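PDB 5C98: Agap007691-pb from Anopheles gambiae, which belongs to the serpin family and so may inhibit serine proteases, although its actual function is unknown. Local coordinates for residues 46-51 with 83-88; 52-57 with 69-74; 63-68 with 299-304. All blocks are in the same frame, centred on the assembly; numbering follows the deposited sequence.

Contact 1: 46-51 with 83-88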
loop_
_atom_site.group_PDB
_atom_site.type_symbol
_atom_site.label_atom_id
_atom_site.label_comp_id
_atom_site.label_asym_id
_atom_site.label_seq_id
_atom_site.Cartn_x
_atom_site.Cartn_y
_atom_site.Cartn_z
ATOM N N VAL A 46 3.622 -5.004 -2.900
ATOM C CA VAL A 46 3.220 -6.396 -3.123
ATOM C C VAL A 46 4.086 -6.996 -4.228
ATOM O O VAL A 46 4.656 -8.079 -4.078
ATOM C CB VAL A 46 1.712 -6.478 -3.435
ATOM C CG1 VAL A 46 1.312 -7.828 -4.035
ATOM C CG2 VAL A 46 0.862 -6.164 -2.215
ATOM N N ARG A 47 4.189 -6.289 -5.351
ATOM C CA ARG A 47 5.027 -6.715 -6.476
ATOM C C ARG A 47 6.486 -6.849 -6.058
ATOM O O ARG A 47 7.143 -7.863 -6.356
ATOM C CB ARG A 47 4.845 -5.744 -7.660
ATOM C CG ARG A 47 5.869 -5.919 -8.780
ATOM C CD ARG A 47 7.031 -4.967 -8.615
ATOM N NE ARG A 47 7.966 -5.064 -9.740
ATOM C CZ ARG A 47 7.783 -4.450 -10.906
ATOM N NH1 ARG A 47 6.719 -3.686 -11.112
ATOM N NH2 ARG A 47 8.698 -4.578 -11.867
ATOM N N LEU A 48 7.018 -5.841 -5.372
ATOM C CA LEU A 48 8.442 -5.877 -5.058
ATOM C C LEU A 48 8.765 -7.015 -4.109
ATOM O O LEU A 48 9.793 -7.706 -4.269
ATOM C CB LEU A 48 8.905 -4.546 -4.472
ATOM C CG LEU A 48 8.934 -3.429 -5.507
ATOM C CD1 LEU A 48 9.140 -2.113 -4.802
ATOM C CD2 LEU A 48 10.026 -3.611 -6.577
ATOM N N ALA A 49 7.928 -7.203 -3.097
ATOM C CA ALA A 49 8.206 -8.245 -2.120
ATOM C C ALA A 49 8.044 -9.628 -2.746
ATOM O O ALA A 49 8.907 -10.498 -2.602
ATOM C CB ALA A 49 7.316 -8.092 -0.892
ATOM N N LEU A 50 6.944 -9.853 -3.452
ATOM C CA LEU A 50 6.723 -11.163 -4.025
ATOM C C LEU A 50 7.770 -11.491 -5.083
ATOM O O LEU A 50 8.122 -12.663 -5.266
ATOM C CB LEU A 50 5.286 -11.212 -4.555
ATOM C CG LEU A 50 4.673 -12.555 -4.892
ATOM C CD1 LEU A 50 4.865 -13.566 -3.767
ATOM C CD2 LEU A 50 3.200 -12.365 -5.211
ATOM N N SER A 51 8.276 -10.485 -5.775
ATOM C CA SER A 51 9.271 -10.679 -6.823
ATOM C C SER A 51 10.536 -11.342 -6.302
ATOM O O SER A 51 11.293 -11.928 -7.087
ATOM C CB SER A 51 9.663 -9.324 -7.424
ATOM O OG SER A 51 8.722 -8.878 -8.368
ATOM N N GLN A 83 16.073 -5.051 -6.946
ATOM C CA GLN A 83 16.965 -4.393 -5.995
ATOM C C GLN A 83 16.923 -2.886 -6.183
ATOM O O GLN A 83 16.878 -2.126 -5.216
ATOM C CB GLN A 83 18.398 -4.901 -6.183
ATOM C CG GLN A 83 18.635 -6.302 -5.683
ATOM C CD GLN A 83 20.037 -6.780 -5.973
ATOM O OE1 GLN A 83 20.423 -6.962 -7.128
ATOM N NE2 GLN A 83 20.827 -6.926 -4.927
ATOM N N ARG A 84 17.010 -2.441 -7.430
ATOM C CA ARG A 84 17.014 -1.017 -7.728
ATOM C C ARG A 84 15.694 -0.378 -7.318
ATOM O O ARG A 84 15.669 0.697 -6.701
ATOM C CB ARG A 84 17.278 -0.847 -9.230
ATOM C CG ARG A 84 17.397 0.579 -9.712
ATOM C CD ARG A 84 17.816 0.614 -11.192
ATOM N NE ARG A 84 16.863 -0.070 -12.061
ATOM C CZ ARG A 84 15.721 0.461 -12.489
ATOM N NH1 ARG A 84 15.380 1.689 -12.124
ATOM N NH2 ARG A 84 14.916 -0.233 -13.286
ATOM N N LEU A 85 14.584 -1.020 -7.661
ATOM C CA LEU A 85 13.281 -0.434 -7.365
ATOM C C LEU A 85 13.004 -0.412 -5.873
ATOM O O LEU A 85 12.434 0.563 -5.362
ATOM C CB LEU A 85 12.190 -1.202 -8.092
ATOM C CG LEU A 85 12.254 -1.114 -9.623
ATOM C CD1 LEU A 85 11.103 -1.916 -10.193
ATOM C CD2 LEU A 85 12.195 0.305 -10.146
ATOM N N ALA A 86 13.387 -1.471 -5.158
ATOM C CA ALA A 86 13.141 -1.511 -3.724
ATOM C C ALA A 86 13.968 -0.472 -2.988
ATOM O O ALA A 86 13.503 0.124 -2.014
ATOM C CB ALA A 86 13.430 -2.899 -3.179
ATOM N N GLN A 87 15.200 -0.241 -3.441
ATOM C CA GLN A 87 16.047 0.744 -2.783
ATOM C C GLN A 87 15.525 2.153 -3.013
ATOM O O GLN A 87 15.623 3.004 -2.126
ATOM C CB GLN A 87 17.485 0.610 -3.297
ATOM C CG GLN A 87 18.474 1.570 -2.646
ATOM C CD GLN A 87 19.905 1.347 -3.099
ATOM O OE1 GLN A 87 20.403 0.221 -3.092
ATOM N NE2 GLN A 87 20.574 2.424 -3.494
ATOM N N GLN A 88 14.959 2.412 -4.188
ATOM C CA GLN A 88 14.381 3.719 -4.477
ATOM C C GLN A 88 13.118 3.967 -3.653
ATOM O O GLN A 88 12.877 5.093 -3.209
ATOM C CB GLN A 88 14.095 3.793 -5.980
ATOM C CG GLN A 88 13.238 4.942 -6.451
ATOM C CD GLN A 88 13.101 4.964 -7.970
ATOM O OE1 GLN A 88 13.612 5.868 -8.629
ATOM N NE2 GLN A 88 12.418 3.960 -8.532
#
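Arg47 is the first residue of 46-51 to reach across, and it does so with the end of a bent side chain. CG stands anti to the backbone N (chi1 168°), and a turn at chi2 of -95° swings the rest of the chain over to helix 75-89. There the CD1 methyl of Leu85 sits over one face of the guanidinium, towards its rim, and comes 4.0 Å from NH2 of Arg47. This is dispersion contact on a flat, charged group. The polar work of the same NH2 is done by Gln81, one turn earlier on that helix, which accepts a hydrogen bond through OE1.

Leu48 follows and meets the other helix with both methyls. CD2 of Leu48 lies 3.6 Å from CB of Leu85 and 4.1 Å from CD1 of Leu85, and the two side chains cross at about a right angle. The second branch, CD1 of Leu48, rests near the backbone of Ala86, 4.2 Å from its CA. The nearest CA atoms of the two segments, those of Leu48 and Ala86, are 6.6 Å apart. The carbonyl of Leu48 adds a polar tie, taking a hydrogen bond from NE2 of Gln82.

The two segment axes approach to 10.2 Å and cross obliquely at 134°, nearer antiparallel than parallel. Mostly apolar contacts join 46-51 to 83-88, while the polar ties go to Gln81 and Gln82 just before 83-88 on the same helix. Leu85 is also touched by Ile17 of helix 15-32. On its other flank helix 43-51 packs against the serpin sheet, with Val46 and Ala49 on Phe321 of strand 320-328, while Arg47 and Leu50 lean on Phe69 of helix 59-69. Helix 43-51 therefore lies between strand 320-328 and the outer helix 75-89.

Contact 2: 52-57 with 69-74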
loop_
_atom_site.group_PDB
_atom_site.type_symbol
_atom_site.label_atom_id
_atom_site.label_comp_id
_atom_site.label_asym_id
_atom_site.label_seq_id
_atom_site.Cartn_x
_atom_site.Cartn_y
_atom_site.Cartn_z
ATOM N N MET A 52 10.825 -11.212 -5.001
ATOM C CA MET A 52 12.009 -11.867 -4.436
ATOM C C MET A 52 11.950 -13.368 -4.649
ATOM O O MET A 52 12.989 -14.022 -4.721
ATOM C CB MET A 52 12.133 -11.560 -2.938
ATOM C CG MET A 52 12.236 -10.092 -2.603
ATOM S SD MET A 52 12.729 -9.794 -0.896
ATOM C CE MET A 52 11.277 -10.406 -0.033
ATOM N N PHE A 53 10.748 -13.935 -4.739
ATOM C CA PHE A 53 10.629 -15.372 -4.947
ATOM C C PHE A 53 10.692 -15.774 -6.415
ATOM O O PHE A 53 10.780 -16.966 -6.710
ATOM C CB PHE A 53 9.316 -15.843 -4.318
ATOM C CG PHE A 53 9.293 -15.670 -2.842
ATOM C CD1 PHE A 53 9.780 -16.664 -2.026
ATOM C CD2 PHE A 53 8.870 -14.475 -2.265
ATOM C CE1 PHE A 53 9.792 -16.509 -0.650
ATOM C CE2 PHE A 53 8.898 -14.308 -0.881
ATOM C CZ PHE A 53 9.357 -15.330 -0.083
ATOM N N TYR A 54 10.644 -14.822 -7.348
ATOM C CA TYR A 54 10.655 -15.170 -8.765
ATOM C C TYR A 54 11.837 -16.021 -9.174
ATOM O O TYR A 54 11.631 -16.985 -9.924
ATOM C CB TYR A 54 10.616 -13.869 -9.563
ATOM C CG TYR A 54 10.660 -13.961 -11.069
ATOM C CD1 TYR A 54 9.613 -14.547 -11.773
ATOM C CD2 TYR A 54 11.677 -13.360 -11.783
ATOM C CE1 TYR A 54 9.612 -14.576 -13.132
ATOM C CE2 TYR A 54 11.696 -13.390 -13.148
ATOM C CZ TYR A 54 10.654 -13.990 -13.823
ATOM O OH TYR A 54 10.641 -14.014 -15.199
ATOM N N PRO A 55 13.063 -15.755 -8.723
ATOM C CA PRO A 55 14.183 -16.624 -9.122
ATOM C C PRO A 55 14.075 -18.045 -8.592
ATOM O O PRO A 55 14.769 -18.928 -9.111
ATOM C CB PRO A 55 15.413 -15.904 -8.547
ATOM C CG PRO A 55 14.949 -14.533 -8.211
ATOM C CD PRO A 55 13.519 -14.629 -7.892
ATOM N N LEU A 56 13.250 -18.282 -7.579
ATOM C CA LEU A 56 13.094 -19.585 -6.946
ATOM C C LEU A 56 11.908 -20.348 -7.486
ATOM O O LEU A 56 11.646 -21.469 -7.057
ATOM C CB LEU A 56 12.901 -19.391 -5.435
ATOM C CG LEU A 56 13.991 -18.527 -4.794
ATOM C CD1 LEU A 56 13.967 -18.648 -3.298
ATOM C CD2 LEU A 56 15.370 -18.894 -5.313
ATOM N N ALA A 57 11.181 -19.763 -8.422
ATOM C CA ALA A 57 9.880 -20.258 -8.817
ATOM C C ALA A 57 9.992 -21.143 -10.042
ATOM O O ALA A 57 10.816 -20.912 -10.928
ATOM C CB ALA A 57 8.957 -19.072 -9.129
ATOM N N PHE A 69 3.149 -8.761 -13.160
ATOM C CA PHE A 69 4.058 -7.683 -12.811
ATOM C C PHE A 69 4.963 -7.251 -13.956
ATOM O O PHE A 69 5.700 -6.276 -13.800
ATOM C CB PHE A 69 4.976 -8.122 -11.651
ATOM C CG PHE A 69 4.251 -8.669 -10.436
ATOM C CD1 PHE A 69 3.145 -8.017 -9.905
ATOM C CD2 PHE A 69 4.697 -9.845 -9.823
ATOM C CE1 PHE A 69 2.512 -8.524 -8.801
ATOM C CE2 PHE A 69 4.053 -10.379 -8.746
ATOM C CZ PHE A 69 2.954 -9.694 -8.209
ATOM N N GLY A 70 4.970 -7.965 -15.080
ATOM C CA GLY A 70 5.869 -7.632 -16.168
ATOM C C GLY A 70 7.326 -7.928 -15.890
ATOM O O GLY A 70 8.201 -7.294 -16.485
ATOM N N LEU A 71 7.617 -8.889 -15.021
ATOM C CA LEU A 71 9.004 -9.187 -14.686
ATOM C C LEU A 71 9.771 -9.675 -15.915
ATOM O O LEU A 71 9.206 -10.383 -16.764
ATOM C CB LEU A 71 9.060 -10.269 -13.613
ATOM C CG LEU A 71 8.375 -9.944 -12.307
ATOM C CD1 LEU A 71 8.822 -10.918 -11.205
ATOM C CD2 LEU A 71 8.622 -8.493 -11.848
ATOM N N PRO A 72 11.057 -9.333 -16.034
ATOM C CA PRO A 72 11.871 -9.842 -17.145
ATOM C C PRO A 72 11.971 -11.359 -17.143
ATOM O O PRO A 72 12.072 -11.996 -16.091
ATOM C CB PRO A 72 13.247 -9.212 -16.888
ATOM C CG PRO A 72 12.971 -7.988 -16.128
ATOM C CD PRO A 72 11.774 -8.306 -15.256
ATOM N N GLU A 73 11.991 -11.934 -18.349
ATOM C CA GLU A 73 12.301 -13.353 -18.490
ATOM C C GLU A 73 13.741 -13.654 -18.104
ATOM O O GLU A 73 14.059 -14.790 -17.741
ATOM C CB GLU A 73 12.053 -13.803 -19.922
ATOM C CG GLU A 73 10.588 -13.878 -20.267
ATOM C CD GLU A 73 10.352 -14.648 -21.558
ATOM O OE1 GLU A 73 10.875 -14.223 -22.611
ATOM O OE2 GLU A 73 9.663 -15.693 -21.513
ATOM N N ASP A 74 14.626 -12.668 -18.220
ATOM C CA ASP A 74 16.010 -12.782 -17.766
ATOM C C ASP A 74 15.950 -12.635 -16.252
ATOM O O ASP A 74 15.779 -11.530 -15.741
ATOM C CB ASP A 74 16.804 -11.646 -18.392
ATOM C CG ASP A 74 18.221 -11.566 -17.918
ATOM O OD1 ASP A 74 18.604 -12.288 -16.993
ATOM O OD2 ASP A 74 18.975 -10.754 -18.521
#
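One face of the Tyr54 ring carries the CD1 methyl of Leu71, and the carbonyl O of Pro72 lies at the ring edge near its plane. The methyl makes a CH-pi contact: CD1 of Leu71 is 3.8 Å from the centroid of the Tyr54 ring and 20° off the normal, displaced towards CG. The two side chains slide past each other in opposite directions, and CB of Leu71 lies on the same face, near CZ and CE2 of Tyr54.

At the phenol end OH of Tyr54 donates to O of Pro72 at 2.6 Å, approaching from above the carbonyl plane (38° out of it). The same hydroxyl accepts from NE2 of Gln66 on helix 59-69, so bonds to two different parts of the chain fix its position. A chi1 of 178° sends the ring out from the short 3-10 segment 54-56 to the 69-74 loop.

The contact joins the loops at the two ends of helix 59-69. Gly70, with positive phi, lets the chain leave that helix, and Asp74 N-caps helix 75-89 through the backbone N of Ala77. Tyr54 also touches Ala78 of helix 75-89, and Leu71 reaches back to Arg47 and Ser51 of helix 43-51.

Contact 3: 63-68 with 299-304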
loop_
_atom_site.group_PDB
_atom_site.type_symbol
_atom_site.label_atom_id
_atom_site.label_comp_id
_atom_site.label_asym_id
_atom_site.label_seq_id
_atom_site.Cartn_x
_atom_site.Cartn_y
_atom_site.Cartn_z
ATOM N N GLU A 63 5.586 -17.716 -14.942
ATOM C CA GLU A 63 4.652 -17.181 -15.923
ATOM C C GLU A 63 3.676 -16.222 -15.264
ATOM O O GLU A 63 3.448 -15.115 -15.760
ATOM C CB GLU A 63 3.912 -18.327 -16.604
ATOM C CG GLU A 63 2.971 -17.884 -17.709
ATOM C CD GLU A 63 2.266 -19.065 -18.349
ATOM O OE1 GLU A 63 1.227 -19.493 -17.807
ATOM O OE2 GLU A 63 2.771 -19.568 -19.365
ATOM N N ASP A 64 3.093 -16.626 -14.135
ATOM C CA ASP A 64 2.187 -15.753 -13.400
ATOM C C ASP A 64 2.835 -14.406 -13.108
ATOM O O ASP A 64 2.190 -13.360 -13.220
ATOM C CB ASP A 64 1.781 -16.399 -12.076
ATOM C CG ASP A 64 0.528 -17.247 -12.165
ATOM O OD1 ASP A 64 0.021 -17.519 -13.272
ATOM O OD2 ASP A 64 0.061 -17.670 -11.081
ATOM N N PHE A 65 4.083 -14.409 -12.655
ATOM C CA PHE A 65 4.701 -13.152 -12.257
ATOM C C PHE A 65 5.060 -12.309 -13.471
ATOM O O PHE A 65 5.051 -11.077 -13.393
ATOM C CB PHE A 65 5.965 -13.432 -11.449
ATOM C CG PHE A 65 5.721 -13.883 -10.032
ATOM C CD1 PHE A 65 4.473 -14.281 -9.590
ATOM C CD2 PHE A 65 6.770 -13.894 -9.128
ATOM C CE1 PHE A 65 4.290 -14.707 -8.292
ATOM C CE2 PHE A 65 6.587 -14.305 -7.806
ATOM C CZ PHE A 65 5.348 -14.723 -7.397
ATOM N N GLN A 66 5.388 -12.947 -14.589
ATOM C CA GLN A 66 5.599 -12.216 -15.831
ATOM C C GLN A 66 4.322 -11.505 -16.248
ATOM O O GLN A 66 4.346 -10.333 -16.626
ATOM C CB GLN A 66 6.076 -13.192 -16.906
ATOM C CG GLN A 66 7.524 -13.619 -16.701
ATOM C CD GLN A 66 7.867 -14.923 -17.390
ATOM O OE1 GLN A 66 7.139 -15.409 -18.273
ATOM N NE2 GLN A 66 8.998 -15.502 -16.996
ATOM N N VAL A 67 3.189 -12.187 -16.137
ATOM C CA VAL A 67 1.914 -11.590 -16.530
ATOM C C VAL A 67 1.516 -10.494 -15.553
ATOM O O VAL A 67 1.184 -9.368 -15.947
ATOM C CB VAL A 67 0.839 -12.685 -16.603
ATOM C CG1 VAL A 67 -0.524 -12.071 -16.921
ATOM C CG2 VAL A 67 1.204 -13.700 -17.663
ATOM N N ALA A 68 1.533 -10.814 -14.266
ATOM C CA ALA A 68 1.004 -9.898 -13.259
ATOM C C ALA A 68 1.831 -8.626 -13.156
ATOM O O ALA A 68 1.282 -7.526 -13.020
ATOM C CB ALA A 68 0.973 -10.593 -11.893
ATOM N N GLY A 299 -3.332 -16.411 -8.339
ATOM C CA GLY A 299 -3.244 -17.190 -7.127
ATOM C C GLY A 299 -2.239 -18.311 -7.179
ATOM O O GLY A 299 -2.027 -18.949 -6.153
ATOM N N GLY A 300 -1.612 -18.546 -8.340
ATOM C CA GLY A 300 -0.784 -19.732 -8.523
ATOM C C GLY A 300 0.291 -19.922 -7.467
ATOM O O GLY A 300 0.516 -21.044 -7.006
ATOM N N VAL A 301 1.000 -18.851 -7.096
ATOM C CA VAL A 301 2.076 -18.979 -6.115
ATOM C C VAL A 301 1.557 -19.446 -4.763
ATOM O O VAL A 301 2.329 -19.990 -3.964
ATOM C CB VAL A 301 2.845 -17.661 -5.966
ATOM C CG1 VAL A 301 1.991 -16.600 -5.276
ATOM C CG2 VAL A 301 4.163 -17.885 -5.211
ATOM N N PHE A 302 0.271 -19.254 -4.491
ATOM C CA PHE A 302 -0.326 -19.681 -3.238
ATOM C C PHE A 302 -0.984 -21.044 -3.348
ATOM O O PHE A 302 -1.340 -21.619 -2.318
ATOM C CB PHE A 302 -1.353 -18.633 -2.762
ATOM C CG PHE A 302 -0.813 -17.229 -2.714
ATOM C CD1 PHE A 302 0.015 -16.832 -1.688
ATOM C CD2 PHE A 302 -1.133 -16.303 -3.690
ATOM C CE1 PHE A 302 0.526 -15.535 -1.643
ATOM C CE2 PHE A 302 -0.621 -15.014 -3.645
ATOM C CZ PHE A 302 0.202 -14.640 -2.638
ATOM N N GLU A 303 -1.154 -21.569 -4.570
ATOM C CA GLU A 303 -1.969 -22.754 -4.831
ATOM C C GLU A 303 -1.200 -23.890 -5.489
ATOM O O GLU A 303 -1.715 -25.012 -5.541
ATOM C CB GLU A 303 -3.144 -22.394 -5.751
ATOM C CG GLU A 303 -4.108 -21.380 -5.171
ATOM C CD GLU A 303 -5.105 -20.878 -6.202
ATOM O OE1 GLU A 303 -5.162 -21.460 -7.306
ATOM O OE2 GLU A 303 -5.824 -19.896 -5.912
ATOM N N ILE A 304 -0.011 -23.629 -6.013
ATOM C CA ILE A 304 0.844 -24.641 -6.613
ATOM C C ILE A 304 2.143 -24.640 -5.825
ATOM O O ILE A 304 2.683 -23.573 -5.508
ATOM C CB ILE A 304 1.119 -24.311 -8.096
ATOM C CG1 ILE A 304 -0.197 -24.316 -8.880
ATOM C CG2 ILE A 304 2.111 -25.303 -8.706
ATOM C CD1 ILE A 304 -0.108 -23.683 -10.255
HETATM O O HOH W 1 0.901 -16.476 -8.655
HETATM O O HOH W 2 -2.429 -18.184 -11.189
#
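Phe65 of helix 59-69 overlaps Val301 with the far end of its ring: CZ of Phe65 is 4.0 Å from CG2 of Val301, and CE1 of Phe65 stands equally near CB of Val301. The methyl comes in obliquely to the ring and the two side chains cross at about a right angle. CG1, the other branch of Val301, turns aside and lies over one face of the Phe302 ring.

The preceding residue of helix 59-69, Asp64, points its carboxylate at the start of a short, weakly bonded helical turn at about 300-303. OD2 of Asp64 is 3.3 Å from N of Gly300, a weak and bent hydrogen bond with an N-H...O angle of 123°. Water 1 bridges OD2 of Asp64 to N of Val301: it accepts from that N at 2.8 Å and donates to OD2, also 2.8 Å away. Gly300 has no side chain to stand in the way, and its CA comes within 3.4 Å of OD2 of Asp64.

A carboxylate that meets one backbone N-H weakly and another through water would be expected to stay ionised.

In the fold
Helix 59-69 is what ties the three together. Contact 2 joins the loops before and after it, contact 3 sits on its side, and contact 1 pairs the helices that precede and follow it. Contacts 2 and 3 have centres about 10 Å apart; contact 2 meets segment 63-68 through Gln66 and Phe65, and CB of Phe65 lies 3.8 Å from CD1 of Tyr54. Centre to centre, contact 1 lies about 11 Å from contact 2, where CD1 of Leu71 is 3.5 Å from OG of Ser51, and about 17 Å from contact 3, which it touches through Leu50 and Phe65. All three are structural contacts in the helical part of the serpin fold.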